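Side-chain contacts in bacterial regulatory proteins, tetR family (Corynebacterium glutamicum, PDB 3AQT), which binds resorcinol as its inducer and acts as a TetR-family transcriptional repressor, probably by binding DNA through a helix-turn-helix motif: residues 107-110 and 111-115; 221-225 and 226-230; 65-68 and 69-73; 189-192 and 193-197; 152-155 and 156-160. All coordinates share one frame; numbering follows the deposited sequence.

Contact 1 of 5, residues 107-110 and 111-115; sequences IALD and QVLTK
The meeting of L109 with L113 and of D110 with T114 is a local, helix-end contact, formed where helix 90-111 runs out and the chain starts its loop toward helix 119-134. It illustrates how a helix can stop while its side chains keep an i to i+4 spacing for one turn more. The last regular bond is V112 N to A108 O at 3.2 Å, close to straight at the hydrogen (159°). Q111 N reaches I107 O at 3.1 Å and makes a second, weak bond to A108 O, a bifurcated arrangement. On the buried side L109 and L113 lie alongside each other and point the same way, with CD2 of L109 and CD2 of L113 3.6 Å apart. Both rest on S126 and H129 of helix 119-134, and L109 also touches the bound resorcinol, so the pair joins the helix end to the wall of the ligand pocket. On another side, T114 carries its hydroxyl between its own backbone N and carbonyl carbon (chi1 55°), which turns OG1 back to D110 O in a weak bond of 2.9 Å. Q111 has CG anti to its carbonyl carbon (chi1 -57°), which brings it 3.1 Å from I107 O. The carboxylate of D110 has its partners outside the contact: OD2 forms a salt bridge with R161 and OD1 another with R164. With two arginines of helix 159-171 on its oxygens, D110 probably stays ionised, and charge ties the helix end to pocket residue R161.

Contact 2 of 5, residues 221-225 and 226-230; sequences VGVQA and AEARE
A Schellman motif closes helix 209-220 and the chain then turns into helix 225-231, where V223 and Q224 meet A228 and E227 across the first turn. G222, with positive phi, is the C-prime residue of that motif, in a backbone conformation that favours glycine. Q224 follows at the N-cap position, and Q224 O accepts A228 N at 3.0 Å, with 164° at the hydrogen. Packing flanks this bond. V223 sends CG1 anti to its backbone N (chi1 176°), which lays that methyl over the backbone of A228, 3.8 Å from A228 N and 4.1 Å from A228 CB. From the more exposed side Q224, with CG roughly anti to its N (chi1 151°), sets that CG 4.0 Å from CB of E227. Beyond the turn, E227 OE2 forms a salt bridge with R174, R219 NH1 bonds to A225 O, and A225 packs on T176 of the second subunit. The N-cap residue thus supplies a main-chain acceptor to the new helix, while the CG1 methyl of V223 packs against its first turn and the charge of E227 is probably balanced by R174.

Contact 3 of 5, residues 65-68 and 69-73; sequences DNVG and IAEIT
V67 sets CG1 anti to its backbone N (chi1 -179°), while I72 swings CG1 to the side of its own N, anti to the carbonyl carbon (chi1 -71°); these two rotations bring the branches together across the start of helix 69-75. The side chains cross at about a right angle, with V67 CG1 3.6 Å from I72 CG1 and 3.8 Å from I72 CD1. Buried against L58 and M59 of helix 41-62, V67 links the incoming loop to the preceding helix. G68 occupies the N-cap position, and as a glycine it has no side chain with which to cap. G68 O accepts I72 N at 3.3 Å (152° at the hydrogen). The aliphatic arm of I72 passes the same oxygen, CG1 being 3.4 Å from G68 O. A water-mediated link joins the two sides on the outer surface: G68 N donates a hydrogen bond to a water at 2.7 Å, and that water donates to E71 OE2, also at 2.7 Å. E71 can reach it because its chain is extended beyond CG. The other carboxylate oxygen, OE1, forms a salt bridge with R62 of helix 41-62, and V67 O accepts a bond from R90. The contact lies at the beginning of the predicted helix-turn-helix, whose first helix is 69-75. Its chemistry implies a start fastened on two sides, by an apolar crossing within and by a bridging water without, with the negative charge of E71 probably stabilised by R62.

Contact 4 of 5, residues 189-192 and 193-197; sequences GSLI and AAIQM
A194 N bonds to S190 O at 2.7 Å and Q196 N to I192 O at 2.9 Å, two sound backbone bonds of this part of helix 180-199. A193 N to G189 O, at 3.3 Å, is weak although straight. Around these bonds the small side chains stay close to the backbone: A194 CB sits 3.1 Å from S190 O. I192 and Q196 run alongside each other in the same direction, and Q196, with CG anti to its carbonyl carbon (chi1 -77°), passes that CG by I192 O at 3.3 Å. L191 and I195 are neighbours on the next face, though the contact between them through I195 CD1 is doubtful. That pair faces V131 of helix 119-134, while I192 turns to L154 and F144. S190 OG bonds to C186 O within the chain and weakly to S190 OG of the second subunit, against which A193 and A194 also pack, on T185 and L182. Regular i to i+4 bonding along a helix whose S190, A193, A194 and M197 meet the second subunit places it in the dimer interface of the all-helical C-terminal domain of this TetR-family protein.

Contact 5 of 5, residues 152-155 and 156-160; sequences PVLM and RILGP
L154 O is gripped by two successive amides, L158 N at 2.8 Å and G159 N at 3.0 Å, the second bond weak. This forked acceptance marks the break at which helix 150-157 gives way to helix 159-171, a junction within the all-helical ligand-binding domain of a TetR-family regulator. One turn earlier the same sharing appears from the donor side: R156 N bonds to P152 O at 3.1 Å and weakly to V153 O, which also takes I157 N in a straighter bond (159° at the hydrogen). Beneath the junction, L154 and L158 cross at a slant and meet through CD2 of L154 and CD1 of L158, 3.9 Å apart. Both lie on F188 of helix 180-199, and L158, at the break, touches the bound resorcinol. On the exposed side the R156 chain bends at chi3 (-71°) and folds back along the helix, laying one face of its guanidinium over V153 CA. R156 NH2 comes to 3.5 Å from CG2 of V153. The group is held in that orientation by a salt bridge from NE to E99 and a bond from NH2 to Q95, both on helix 90-111, which together fix its rotation, E99 probably balancing its charge. M155, a selenomethionine, is bent at chi2 and chi3, curling its terminal methyl round toward the backbone of G159. Just beyond the junction, P160, which has no amide hydrogen to offer, sets its ring carbon CD 3.5 Å from M155 O.

From the N terminus, contact 3 comes first, at the loop between helices 41-62 and 69-75 in the DNA-binding part. Contact 1 follows at the end of helix 90-111, contact 5 at the break between helices 150-157 and 159-171, contact 4 inside helix 180-199 and contact 2 at the turn into helix 225-231. All are local and in series; none nests or crosses. Contacts 1 and 5 each bring a leucine to the resorcinol pocket, their nearest atoms about 5 Å apart. Contacts 4 and 5 touch through I192 and L154, joining the pocket to the dimer helix, while contacts 2 and 4 both meet the second subunit. Contact 3 stands apart, its centre about 45 Å from that of contact 2.

Contact 1 of 5, residues 107-110 and 111-115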
loop_
_atom_site.group_PDB
_atom_site.type_symbol
_atom_site.label_atom_id
_atom_site.label_comp_id
_atom_site.label_asym_id
_atom_site.label_seq_id
_atom_site.Cartn_x
_atom_site.Cartn_y
_atom_site.Cartn_z
ATOM N N ILE B 107 7.300 -5.796 20.141
ATOM C CA ILE B 107 7.722 -6.501 21.343
ATOM C C ILE B 107 6.615 -6.437 22.388
ATOM O O ILE B 107 6.328 -7.433 23.059
ATOM C CB ILE B 107 9.015 -5.884 21.914
ATOM C CG1 ILE B 107 10.175 -6.140 20.954
ATOM C CG2 ILE B 107 9.339 -6.488 23.266
ATOM C CD1 ILE B 107 11.409 -5.267 21.186
ATOM N N ALA B 108 5.983 -5.273 22.520
ATOM C CA ALA B 108 4.895 -5.129 23.477
ATOM C C ALA B 108 3.740 -6.057 23.086
ATOM O O ALA B 108 3.144 -6.699 23.941
ATOM C CB ALA B 108 4.415 -3.666 23.539
ATOM N N LEU B 109 3.430 -6.135 21.795
ATOM C CA LEU B 109 2.352 -7.005 21.340
ATOM C C LEU B 109 2.666 -8.464 21.632
ATOM O O LEU B 109 1.777 -9.226 22.016
ATOM C CB LEU B 109 2.097 -6.829 19.839
ATOM C CG LEU B 109 1.462 -5.511 19.403
ATOM C CD1 LEU B 109 1.374 -5.472 17.880
ATOM C CD2 LEU B 109 0.092 -5.366 20.039
ATOM N N ASP B 110 3.924 -8.860 21.442
ATOM C CA ASP B 110 4.310 -10.238 21.710
ATOM C C ASP B 110 4.149 -10.573 23.201
ATOM O O ASP B 110 3.904 -11.720 23.557
ATOM C CB ASP B 110 5.756 -10.495 21.273
ATOM C CG ASP B 110 5.917 -10.534 19.760
ATOM O OD1 ASP B 110 4.909 -10.756 19.059
ATOM O OD2 ASP B 110 7.056 -10.367 19.265
ATOM N N GLN B 111 4.277 -9.570 24.067
ATOM C CA GLN B 111 4.135 -9.786 25.503
ATOM C C GLN B 111 2.681 -10.028 25.910
ATOM O O GLN B 111 2.393 -10.940 26.682
ATOM C CB GLN B 111 4.660 -8.581 26.289
ATOM C CG GLN B 111 6.102 -8.195 26.009
ATOM C CD GLN B 111 7.100 -9.192 26.558
ATOM O OE1 GLN B 111 7.107 -9.484 27.754
ATOM N NE2 GLN B 111 7.957 -9.715 25.686
ATOM N N VAL B 112 1.764 -9.221 25.390
ATOM C CA VAL B 112 0.354 -9.353 25.745
ATOM C C VAL B 112 -0.505 -10.258 24.846
ATOM O O VAL B 112 -0.800 -11.405 25.189
ATOM C CB VAL B 112 -0.314 -7.970 25.799
ATOM C CG1 VAL B 112 -1.713 -8.099 26.371
ATOM C CG2 VAL B 112 0.533 -7.011 26.622
ATOM N N LEU B 113 -0.904 -9.728 23.697
ATOM C CA LEU B 113 -1.751 -10.440 22.748
ATOM C C LEU B 113 -1.644 -11.959 22.662
ATOM O O LEU B 113 -2.603 -12.666 22.969
ATOM C CB LEU B 113 -1.576 -9.847 21.349
ATOM C CG LEU B 113 -2.342 -8.551 21.080
ATOM C CD1 LEU B 113 -3.827 -8.803 21.206
ATOM C CD2 LEU B 113 -1.923 -7.486 22.068
ATOM N N THR B 114 -0.490 -12.468 22.243
ATOM C CA THR B 114 -0.313 -13.914 22.086
ATOM C C THR B 114 -0.782 -14.767 23.271
ATOM O O THR B 114 -0.874 -15.996 23.157
ATOM C CB THR B 114 1.164 -14.269 21.738
ATOM O OG1 THR B 114 2.047 -13.718 22.723
ATOM C CG2 THR B 114 1.532 -13.715 20.367
ATOM N N LYS B 115 -1.092 -14.118 24.392
ATOM C CA LYS B 115 -1.570 -14.818 25.587
ATOM C C LYS B 115 -3.086 -15.076 25.522
ATOM O O LYS B 115 -3.707 -15.493 26.501
ATOM C CB LYS B 115 -1.208 -14.003 26.830
ATOM C CG LYS B 115 0.289 -14.017 27.151
ATOM C CD LYS B 115 1.159 -13.979 25.885
ATOM C CE LYS B 115 2.647 -13.950 26.208
ATOM N NZ LYS B 115 3.067 -15.079 27.089
#

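Contact 2 of 5, residues 221-225 and 226-230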
loop_
_atom_site.group_PDB
_atom_site.type_symbol
_atom_site.label_atom_id
_atom_site.label_comp_id
_atom_site.label_asym_id
_atom_site.label_seq_id
_atom_site.Cartn_x
_atom_site.Cartn_y
_atom_site.Cartn_z
ATOM N N VAL B 221 -8.630 -13.360 5.761
ATOM C CA VAL B 221 -7.965 -14.624 6.063
ATOM C C VAL B 221 -8.894 -15.817 6.328
ATOM O O VAL B 221 -8.471 -16.834 6.893
ATOM C CB VAL B 221 -6.936 -14.483 7.221
ATOM C CG1 VAL B 221 -5.730 -13.697 6.723
ATOM C CG2 VAL B 221 -7.560 -13.804 8.428
ATOM N N GLY B 222 -10.155 -15.693 5.918
ATOM C CA GLY B 222 -11.078 -16.807 6.044
ATOM C C GLY B 222 -12.037 -16.908 7.207
ATOM O O GLY B 222 -12.527 -17.995 7.506
ATOM N N VAL B 223 -12.317 -15.794 7.861
ATOM C CA VAL B 223 -13.232 -15.796 8.984
ATOM C C VAL B 223 -14.610 -15.347 8.510
ATOM O O VAL B 223 -14.733 -14.353 7.792
ATOM C CB VAL B 223 -12.725 -14.842 10.096
ATOM C CG1 VAL B 223 -13.734 -14.759 11.231
ATOM C CG2 VAL B 223 -11.391 -15.332 10.619
ATOM N N GLN B 224 -15.639 -16.096 8.898
ATOM C CA GLN B 224 -17.022 -15.791 8.544
ATOM C C GLN B 224 -17.288 -14.298 8.740
ATOM O O GLN B 224 -16.929 -13.715 9.762
ATOM C CB GLN B 224 -17.972 -16.643 9.409
ATOM C CG GLN B 224 -19.359 -16.039 9.703
ATOM C CD GLN B 224 -20.313 -16.081 8.512
ATOM O OE1 GLN B 224 -20.147 -15.346 7.535
ATOM N NE2 GLN B 224 -21.320 -16.947 8.590
ATOM N N ALA B 225 -17.920 -13.691 7.743
ATOM C CA ALA B 225 -18.224 -12.269 7.750
ATOM C C ALA B 225 -18.782 -11.730 9.055
ATOM O O ALA B 225 -18.270 -10.742 9.587
ATOM C CB ALA B 225 -19.175 -11.952 6.616
ATOM N N ALA B 226 -19.832 -12.367 9.573
ATOM C CA ALA B 226 -20.456 -11.905 10.816
ATOM C C ALA B 226 -19.600 -12.139 12.055
ATOM O O ALA B 226 -19.590 -11.320 12.984
ATOM C CB ALA B 226 -21.812 -12.565 10.999
ATOM N N GLU B 227 -18.882 -13.256 12.084
ATOM C CA GLU B 227 -18.054 -13.547 13.239
ATOM C C GLU B 227 -16.905 -12.546 13.366
ATOM O O GLU B 227 -16.584 -12.093 14.471
ATOM C CB GLU B 227 -17.522 -14.976 13.151
ATOM C CG GLU B 227 -16.597 -15.356 14.282
ATOM C CD GLU B 227 -16.314 -16.846 14.321
ATOM O OE1 GLU B 227 -16.435 -17.499 13.260
ATOM O OE2 GLU B 227 -15.960 -17.356 15.408
ATOM N N ALA B 228 -16.314 -12.184 12.227
ATOM C CA ALA B 228 -15.198 -11.239 12.181
ATOM C C ALA B 228 -15.451 -9.963 12.975
ATOM O O ALA B 228 -14.637 -9.564 13.803
ATOM C CB ALA B 228 -14.873 -10.887 10.733
ATOM N N ARG B 229 -16.579 -9.320 12.710
ATOM C CA ARG B 229 -16.940 -8.087 13.393
ATOM C C ARG B 229 -16.940 -8.294 14.910
ATOM O O ARG B 229 -16.379 -7.497 15.664
ATOM C CB ARG B 229 -18.320 -7.628 12.906
ATOM C CG ARG B 229 -18.860 -6.379 13.578
ATOM C CD ARG B 229 -17.959 -5.179 13.343
ATOM N NE ARG B 229 -18.245 -4.100 14.285
ATOM C CZ ARG B 229 -17.618 -2.928 14.291
ATOM N NH1 ARG B 229 -16.668 -2.680 13.398
ATOM N NH2 ARG B 229 -17.936 -2.004 15.191
ATOM N N GLU B 230 -17.568 -9.376 15.354
ATOM C CA GLU B 230 -17.638 -9.680 16.777
ATOM C C GLU B 230 -16.252 -9.831 17.391
ATOM O O GLU B 230 -15.973 -9.297 18.466
ATOM C CB GLU B 230 -18.441 -10.965 17.002
ATOM C CG GLU B 230 -18.309 -11.547 18.400
ATOM C CD GLU B 230 -17.387 -12.758 18.463
ATOM O OE1 GLU B 230 -17.554 -13.678 17.630
ATOM O OE2 GLU B 230 -16.509 -12.795 19.354
#

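Contact 3 of 5, residues 65-68 and 69-73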
loop_
_atom_site.group_PDB
_atom_site.type_symbol
_atom_site.label_atom_id
_atom_site.label_comp_id
_atom_site.label_asym_id
_atom_site.label_seq_id
_atom_site.Cartn_x
_atom_site.Cartn_y
_atom_site.Cartn_z
ATOM N N ASP B 65 8.272 15.511 9.557
ATOM C CA ASP B 65 8.445 16.428 8.443
ATOM C C ASP B 65 8.986 17.811 8.811
ATOM O O ASP B 65 9.472 18.540 7.946
ATOM C CB ASP B 65 7.107 16.570 7.710
ATOM C CG ASP B 65 7.243 17.298 6.387
ATOM O OD1 ASP B 65 8.078 16.868 5.555
ATOM O OD2 ASP B 65 6.511 18.298 6.184
ATOM N N ASN B 66 8.926 18.169 10.088
ATOM C CA ASN B 66 9.393 19.480 10.514
ATOM C C ASN B 66 10.734 19.504 11.229
ATOM O O ASN B 66 10.993 20.409 12.013
ATOM C CB ASN B 66 8.340 20.127 11.403
ATOM C CG ASN B 66 6.982 20.170 10.743
ATOM O OD1 ASN B 66 6.834 20.715 9.646
ATOM N ND2 ASN B 66 5.980 19.591 11.399
ATOM N N VAL B 67 11.592 18.526 10.957
ATOM C CA VAL B 67 12.902 18.480 11.603
ATOM C C VAL B 67 13.999 18.234 10.581
ATOM O O VAL B 67 13.996 17.215 9.892
ATOM C CB VAL B 67 12.971 17.360 12.667
ATOM C CG1 VAL B 67 14.337 17.356 13.318
ATOM C CG2 VAL B 67 11.885 17.559 13.715
ATOM N N GLY B 68 14.941 19.165 10.493
ATOM C CA GLY B 68 16.024 19.020 9.542
ATOM C C GLY B 68 17.216 18.336 10.162
ATOM O O GLY B 68 17.296 18.213 11.385
ATOM N N ILE B 69 18.163 17.912 9.336
ATOM C CA ILE B 69 19.318 17.216 9.869
ATOM C C ILE B 69 20.262 18.118 10.658
ATOM O O ILE B 69 21.077 17.636 11.443
ATOM C CB ILE B 69 20.097 16.465 8.744
ATOM C CG1 ILE B 69 21.211 17.335 8.200
ATOM C CG2 ILE B 69 19.143 16.038 7.634
ATOM C CD1 ILE B 69 22.556 17.131 8.879
ATOM N N ALA B 70 20.162 19.424 10.462
ATOM C CA ALA B 70 21.027 20.330 11.208
ATOM C C ALA B 70 20.638 20.250 12.677
ATOM O O ALA B 70 21.489 20.137 13.557
ATOM C CB ALA B 70 20.870 21.758 10.701
ATOM N N GLU B 71 19.343 20.301 12.941
ATOM C CA GLU B 71 18.874 20.233 14.311
ATOM C C GLU B 71 19.140 18.850 14.927
ATOM O O GLU B 71 19.420 18.725 16.116
ATOM C CB GLU B 71 17.385 20.566 14.361
ATOM C CG GLU B 71 16.873 20.743 15.766
ATOM C CD GLU B 71 15.491 21.348 15.813
ATOM O OE1 GLU B 71 15.028 21.649 16.940
ATOM O OE2 GLU B 71 14.875 21.520 14.731
ATOM N N ILE B 72 19.064 17.814 14.103
ATOM C CA ILE B 72 19.300 16.452 14.553
ATOM C C ILE B 72 20.766 16.247 14.915
ATOM O O ILE B 72 21.083 15.564 15.888
ATOM C CB ILE B 72 18.888 15.452 13.450
ATOM C CG1 ILE B 72 17.364 15.438 13.330
ATOM C CG2 ILE B 72 19.433 14.066 13.749
ATOM C CD1 ILE B 72 16.823 14.774 12.065
ATOM N N THR B 73 21.660 16.832 14.127
ATOM C CA THR B 73 23.083 16.693 14.393
ATOM C C THR B 73 23.450 17.477 15.645
ATOM O O THR B 73 24.371 17.112 16.368
ATOM C CB THR B 73 23.935 17.186 13.204
ATOM O OG1 THR B 73 23.481 18.477 12.796
ATOM C CG2 THR B 73 23.820 16.228 12.034
HETATM O O HOH W 1 14.625 21.319 12.092
#

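Contact 4 of 5, residues 189-192 and 193-197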
loop_
_atom_site.group_PDB
_atom_site.type_symbol
_atom_site.label_atom_id
_atom_site.label_comp_id
_atom_site.label_asym_id
_atom_site.label_seq_id
_atom_site.Cartn_x
_atom_site.Cartn_y
_atom_site.Cartn_z
ATOM N N GLY B 189 -0.165 -3.652 3.399
ATOM C CA GLY B 189 -0.497 -2.740 2.325
ATOM C C GLY B 189 -1.830 -2.104 2.676
ATOM O O GLY B 189 -2.021 -0.897 2.509
ATOM N N SER B 190 -2.750 -2.923 3.186
ATOM C CA SER B 190 -4.081 -2.457 3.593
ATOM C C SER B 190 -4.010 -1.552 4.810
ATOM O O SER B 190 -4.741 -0.564 4.905
ATOM C CB SER B 190 -4.983 -3.638 3.942
ATOM O OG SER B 190 -5.253 -4.428 2.801
ATOM N N LEU B 191 -3.139 -1.901 5.752
ATOM C CA LEU B 191 -2.988 -1.115 6.969
ATOM C C LEU B 191 -2.617 0.315 6.610
ATOM O O LEU B 191 -3.252 1.266 7.069
ATOM C CB LEU B 191 -1.906 -1.724 7.865
ATOM C CG LEU B 191 -1.599 -0.989 9.177
ATOM C CD1 LEU B 191 -2.746 -1.164 10.160
ATOM C CD2 LEU B 191 -0.314 -1.546 9.774
ATOM N N ILE B 192 -1.592 0.460 5.775
ATOM C CA ILE B 192 -1.131 1.775 5.355
ATOM C C ILE B 192 -2.268 2.592 4.732
ATOM O O ILE B 192 -2.510 3.737 5.130
ATOM C CB ILE B 192 0.045 1.646 4.352
ATOM C CG1 ILE B 192 1.249 1.025 5.067
ATOM C CG2 ILE B 192 0.384 3.011 3.761
ATOM C CD1 ILE B 192 2.363 0.537 4.144
ATOM N N ALA B 193 -2.964 2.008 3.761
ATOM C CA ALA B 193 -4.067 2.709 3.120
ATOM C C ALA B 193 -5.105 3.045 4.174
ATOM O O ALA B 193 -5.614 4.168 4.229
ATOM C CB ALA B 193 -4.685 1.846 2.041
ATOM N N ALA B 194 -5.419 2.071 5.019
ATOM C CA ALA B 194 -6.410 2.286 6.063
ATOM C C ALA B 194 -6.042 3.457 6.976
ATOM O O ALA B 194 -6.881 4.295 7.299
ATOM C CB ALA B 194 -6.591 1.008 6.888
ATOM N N ILE B 195 -4.786 3.520 7.389
ATOM C CA ILE B 195 -4.357 4.589 8.282
ATOM C C ILE B 195 -4.309 5.943 7.575
ATOM O O ILE B 195 -4.630 6.970 8.170
ATOM C CB ILE B 195 -2.994 4.222 8.927
ATOM C CG1 ILE B 195 -3.219 3.063 9.904
ATOM C CG2 ILE B 195 -2.367 5.432 9.623
ATOM C CD1 ILE B 195 -3.987 1.807 9.487
ATOM N N GLN B 196 -3.926 5.950 6.305
ATOM C CA GLN B 196 -3.882 7.199 5.555
ATOM C C GLN B 196 -5.285 7.794 5.426
ATOM O O GLN B 196 -5.474 9.007 5.511
ATOM C CB GLN B 196 -3.296 6.961 4.170
ATOM C CG GLN B 196 -1.795 6.813 4.178
ATOM C CD GLN B 196 -1.253 6.420 2.825
ATOM O OE1 GLN B 196 -0.040 6.373 2.623
ATOM N NE2 GLN B 196 -2.150 6.125 1.886
HETATM N N MSE B 197 -6.273 6.934 5.228
HETATM C CA MSE B 197 -7.639 7.402 5.097
HETATM C C MSE B 197 -8.116 7.981 6.418
HETATM O O MSE B 197 -8.619 9.106 6.469
HETATM C CB MSE B 197 -8.554 6.258 4.678
HETATM C CG MSE B 197 -9.989 6.687 4.446
HETATM SE SE MSE B 197 -11.017 5.313 3.570
HETATM C CE MSE B 197 -11.684 4.375 5.126
#

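Contact 5 of 5, residues 152-155 and 156-160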
loop_
_atom_site.group_PDB
_atom_site.type_symbol
_atom_site.label_atom_id
_atom_site.label_comp_id
_atom_site.label_asym_id
_atom_site.label_seq_id
_atom_site.Cartn_x
_atom_site.Cartn_y
_atom_site.Cartn_z
ATOM N N PRO B 152 8.045 -1.433 3.331
ATOM C CA PRO B 152 9.253 -2.251 3.516
ATOM C C PRO B 152 9.705 -2.324 4.979
ATOM O O PRO B 152 10.173 -3.368 5.437
ATOM C CB PRO B 152 10.291 -1.552 2.630
ATOM C CG PRO B 152 9.469 -0.885 1.579
ATOM C CD PRO B 152 8.282 -0.361 2.347
ATOM N N VAL B 153 9.583 -1.213 5.703
ATOM C CA VAL B 153 9.975 -1.175 7.110
ATOM C C VAL B 153 9.034 -2.059 7.922
ATOM O O VAL B 153 9.473 -2.884 8.715
ATOM C CB VAL B 153 9.936 0.267 7.680
ATOM C CG1 VAL B 153 10.260 0.244 9.169
ATOM C CG2 VAL B 153 10.937 1.156 6.946
ATOM N N LEU B 154 7.736 -1.886 7.716
ATOM C CA LEU B 154 6.757 -2.696 8.417
ATOM C C LEU B 154 7.032 -4.178 8.172
ATOM O O LEU B 154 6.941 -4.994 9.089
ATOM C CB LEU B 154 5.341 -2.336 7.960
ATOM C CG LEU B 154 4.818 -1.011 8.510
ATOM C CD1 LEU B 154 3.543 -0.611 7.795
ATOM C CD2 LEU B 154 4.586 -1.145 10.002
HETATM N N MSE B 155 7.402 -4.519 6.941
HETATM C CA MSE B 155 7.686 -5.905 6.586
HETATM C C MSE B 155 8.933 -6.478 7.236
HETATM O O MSE B 155 9.001 -7.675 7.498
HETATM C CB MSE B 155 7.775 -6.049 5.063
HETATM C CG MSE B 155 6.428 -5.897 4.361
HETATM SE SE MSE B 155 5.229 -7.433 4.557
HETATM C CE MSE B 155 5.006 -7.420 6.451
ATOM N N ARG B 156 9.923 -5.635 7.497
ATOM C CA ARG B 156 11.156 -6.106 8.119
ATOM C C ARG B 156 10.960 -6.338 9.608
ATOM O O ARG B 156 11.507 -7.276 10.175
ATOM C CB ARG B 156 12.291 -5.081 7.968
ATOM C CG ARG B 156 12.677 -4.724 6.563
ATOM C CD ARG B 156 14.043 -4.071 6.540
ATOM N NE ARG B 156 14.076 -2.716 7.097
ATOM C CZ ARG B 156 13.991 -1.605 6.369
ATOM N NH1 ARG B 156 13.859 -1.677 5.050
ATOM N NH2 ARG B 156 14.075 -0.420 6.955
ATOM N N ILE B 157 10.182 -5.468 10.237
ATOM C CA ILE B 157 9.967 -5.540 11.675
ATOM C C ILE B 157 8.736 -6.291 12.158
ATOM O O ILE B 157 8.853 -7.167 13.013
ATOM C CB ILE B 157 9.932 -4.118 12.284
ATOM C CG1 ILE B 157 11.155 -3.322 11.818
ATOM C CG2 ILE B 157 9.904 -4.199 13.799
ATOM C CD1 ILE B 157 12.559 -3.878 12.188
ATOM N N LEU B 158 7.561 -5.956 11.628
ATOM C CA LEU B 158 6.327 -6.607 12.067
ATOM C C LEU B 158 5.866 -7.759 11.184
ATOM O O LEU B 158 5.017 -8.552 11.590
ATOM C CB LEU B 158 5.206 -5.574 12.178
ATOM C CG LEU B 158 5.489 -4.420 13.143
ATOM C CD1 LEU B 158 4.324 -3.437 13.129
ATOM C CD2 LEU B 158 5.716 -4.970 14.543
ATOM N N GLY B 159 6.434 -7.864 9.988
ATOM C CA GLY B 159 6.034 -8.924 9.085
ATOM C C GLY B 159 6.231 -10.315 9.658
ATOM O O GLY B 159 5.310 -11.143 9.619
ATOM N N PRO B 160 7.427 -10.614 10.194
ATOM C CA PRO B 160 7.675 -11.945 10.758
ATOM C C PRO B 160 6.718 -12.270 11.893
ATOM O O PRO B 160 6.364 -13.432 12.097
ATOM C CB PRO B 160 9.124 -11.863 11.220
ATOM C CG PRO B 160 9.729 -10.858 10.266
ATOM C CD PRO B 160 8.657 -9.799 10.204
#